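Side-chain contact in putative uncharacterized protein (Pyrococcus furiosus, PDB 3VR0), which acts as an archaeal proteasome activator, although it is a homologue of proteasome assembly chaperones: residues R100-V105 against L235-D240. Sequence-based numbering, arbitrary orientation.
Sequences RDLIIV and LGLEID
Leu102 and Leu235 meet tip to tip, methyl against methyl, and show how the start of a strand can be joined to the end of a helix without a direct polar bond. Both isopropyl groups present their two branches in matching order: CD1 of Leu102 lies 4.0 Å from CD1 of Leu235, and CD2 of Leu102 lies 4.1 Å from CD2 of Leu235. The forks therefore face each other in a paired, double contact. The side chain of Leu102 leaves the strand toward the helix end, and CG, anti to the carbonyl carbon (chi1 -53°), continues that course. Leu237 adds a looser touch to CD1 of Leu102, its own CD1 standing 4.5 Å away. Ile34 lies against both Leu102 and Leu235, while Trp92 backs Leu102 and Leu237, so the neighbouring strands line the apolar patch.

Beside the leucines a single water links the two backbones. It accepts from Arg100 N at 2.8 Å and donates to Leu235 O at 2.6 Å, serving two main-chain groups that do not bond each other directly. Gly236, with positive phi, turns the chain between Leu235 and Leu237: the N-H groups of Gly236 and Leu237 bond back to carbonyls of the last turn of helix 221-235. This is a Schellman motif, here closing that helix beside strand 102-107 of the mixed sheet in a PAC2-family fold.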
loop_
_atom_site.group_PDB
_atom_site.type_symbol
_atom_site.label_atom_id
_atom_site.label_comp_id
_atom_site.label_asym_id
_atom_site.label_seq_id
_atom_site.Cartn_x
_atom_site.Cartn_y
_atom_site.Cartn_z
ATOM N N ARG C 100 31.755 -3.837 -26.665
ATOM C CA ARG C 100 31.643 -3.287 -25.303
ATOM C C ARG C 100 31.512 -4.440 -24.342
ATOM O O ARG C 100 30.996 -5.479 -24.706
ATOM C CB ARG C 100 30.474 -2.292 -25.188
ATOM C CG ARG C 100 30.660 -1.031 -26.066
ATOM C CD ARG C 100 31.434 0.059 -25.381
ATOM N NE ARG C 100 30.651 0.679 -24.310
ATOM C CZ ARG C 100 29.644 1.541 -24.490
ATOM N NH1 ARG C 100 29.254 1.939 -25.712
ATOM N NH2 ARG C 100 29.021 2.029 -23.432
ATOM N N ASP C 101 32.088 -4.300 -23.165
ATOM C CA ASP C 101 31.701 -5.120 -22.028
ATOM C C ASP C 101 30.156 -4.982 -21.717
ATOM O O ASP C 101 29.543 -3.908 -21.991
ATOM C CB ASP C 101 32.463 -4.628 -20.807
ATOM C CG ASP C 101 34.006 -4.831 -20.919
ATOM O OD1 ASP C 101 34.483 -5.648 -21.756
ATOM O OD2 ASP C 101 34.717 -4.135 -20.175
ATOM N N LEU C 102 29.578 -6.043 -21.113
ATOM C CA LEU C 102 28.147 -6.076 -20.777
ATOM C C LEU C 102 27.912 -6.394 -19.326
ATOM O O LEU C 102 28.655 -7.192 -18.732
ATOM C CB LEU C 102 27.363 -7.089 -21.622
ATOM C CG LEU C 102 27.596 -6.880 -23.140
ATOM C CD1 LEU C 102 26.991 -7.997 -23.966
ATOM C CD2 LEU C 102 27.092 -5.482 -23.581
ATOM N N ILE C 103 26.858 -5.765 -18.781
ATOM C CA ILE C 103 26.152 -6.270 -17.597
ATOM C C ILE C 103 24.706 -6.586 -18.030
ATOM O O ILE C 103 24.025 -5.740 -18.671
ATOM C CB ILE C 103 26.120 -5.198 -16.460
ATOM C CG1 ILE C 103 27.542 -4.768 -16.090
ATOM C CG2 ILE C 103 25.277 -5.704 -15.184
ATOM C CD1 ILE C 103 27.602 -3.672 -15.049
ATOM N N ILE C 104 24.236 -7.770 -17.644
ATOM C CA ILE C 104 22.941 -8.214 -18.031
ATOM C C ILE C 104 22.193 -8.606 -16.766
ATOM O O ILE C 104 22.696 -9.363 -15.966
ATOM C CB ILE C 104 22.992 -9.424 -19.023
ATOM C CG1 ILE C 104 23.808 -9.068 -20.263
ATOM C CG2 ILE C 104 21.529 -9.865 -19.415
ATOM C CD1 ILE C 104 24.278 -10.322 -21.074
ATOM N N VAL C 105 21.007 -8.042 -16.567
ATOM C CA VAL C 105 20.207 -8.429 -15.406
ATOM C C VAL C 105 19.001 -9.210 -15.898
ATOM O O VAL C 105 18.407 -8.861 -16.914
ATOM C CB VAL C 105 19.732 -7.198 -14.553
ATOM C CG1 VAL C 105 18.820 -6.242 -15.360
ATOM C CG2 VAL C 105 19.025 -7.643 -13.284
ATOM N N LEU C 235 25.159 -4.380 -30.884
ATOM C CA LEU C 235 26.362 -4.680 -30.130
ATOM C C LEU C 235 27.540 -5.126 -31.019
ATOM O O LEU C 235 28.698 -5.073 -30.582
ATOM C CB LEU C 235 26.059 -5.741 -29.066
ATOM C CG LEU C 235 25.074 -5.377 -27.937
ATOM C CD1 LEU C 235 24.944 -6.571 -27.037
ATOM C CD2 LEU C 235 25.537 -4.148 -27.159
ATOM N N GLY C 236 27.249 -5.543 -32.258
ATOM C CA GLY C 236 28.271 -6.056 -33.176
ATOM C C GLY C 236 28.554 -7.520 -32.908
ATOM O O GLY C 236 29.648 -8.010 -33.174
ATOM N N LEU C 237 27.575 -8.245 -32.388
ATOM C CA LEU C 237 27.810 -9.640 -32.029
ATOM C C LEU C 237 26.970 -10.521 -32.890
ATOM O O LEU C 237 25.887 -10.118 -33.309
ATOM C CB LEU C 237 27.421 -9.907 -30.571
ATOM C CG LEU C 237 28.202 -9.115 -29.531
ATOM C CD1 LEU C 237 27.435 -9.168 -28.237
ATOM C CD2 LEU C 237 29.668 -9.623 -29.384
ATOM N N GLU C 238 27.444 -11.740 -33.127
ATOM C CA GLU C 238 26.623 -12.726 -33.812
ATOM C C GLU C 238 26.430 -13.904 -32.897
ATOM O O GLU C 238 27.367 -14.473 -32.372
ATOM C CB GLU C 238 27.202 -13.101 -35.192
ATOM C CG GLU C 238 27.333 -11.866 -36.134
ATOM C CD GLU C 238 27.766 -12.212 -37.563
ATOM O OE1 GLU C 238 28.615 -11.451 -38.108
ATOM O OE2 GLU C 238 27.252 -13.224 -38.135
ATOM N N ILE C 239 25.177 -14.237 -32.665
ATOM C CA ILE C 239 24.859 -15.199 -31.644
ATOM C C ILE C 239 23.993 -16.208 -32.343
ATOM O O ILE C 239 23.171 -15.838 -33.168
ATOM C CB ILE C 239 24.193 -14.475 -30.424
ATOM C CG1 ILE C 239 25.263 -14.200 -29.371
ATOM C CG2 ILE C 239 23.136 -15.274 -29.762
ATOM C CD1 ILE C 239 25.908 -12.871 -29.513
ATOM N N ASP C 240 24.215 -17.473 -32.044
ATOM C CA ASP C 240 23.415 -18.523 -32.616
ATOM C C ASP C 240 22.003 -18.507 -31.981
ATOM O O ASP C 240 21.861 -18.721 -30.781
ATOM C CB ASP C 240 24.105 -19.895 -32.422
ATOM C CG ASP C 240 23.395 -21.015 -33.164
ATOM O OD1 ASP C 240 22.526 -20.696 -34.013
ATOM O OD2 ASP C 240 23.682 -22.208 -32.901
HETATM O O HOH W 1 29.544 -3.959 -28.432
#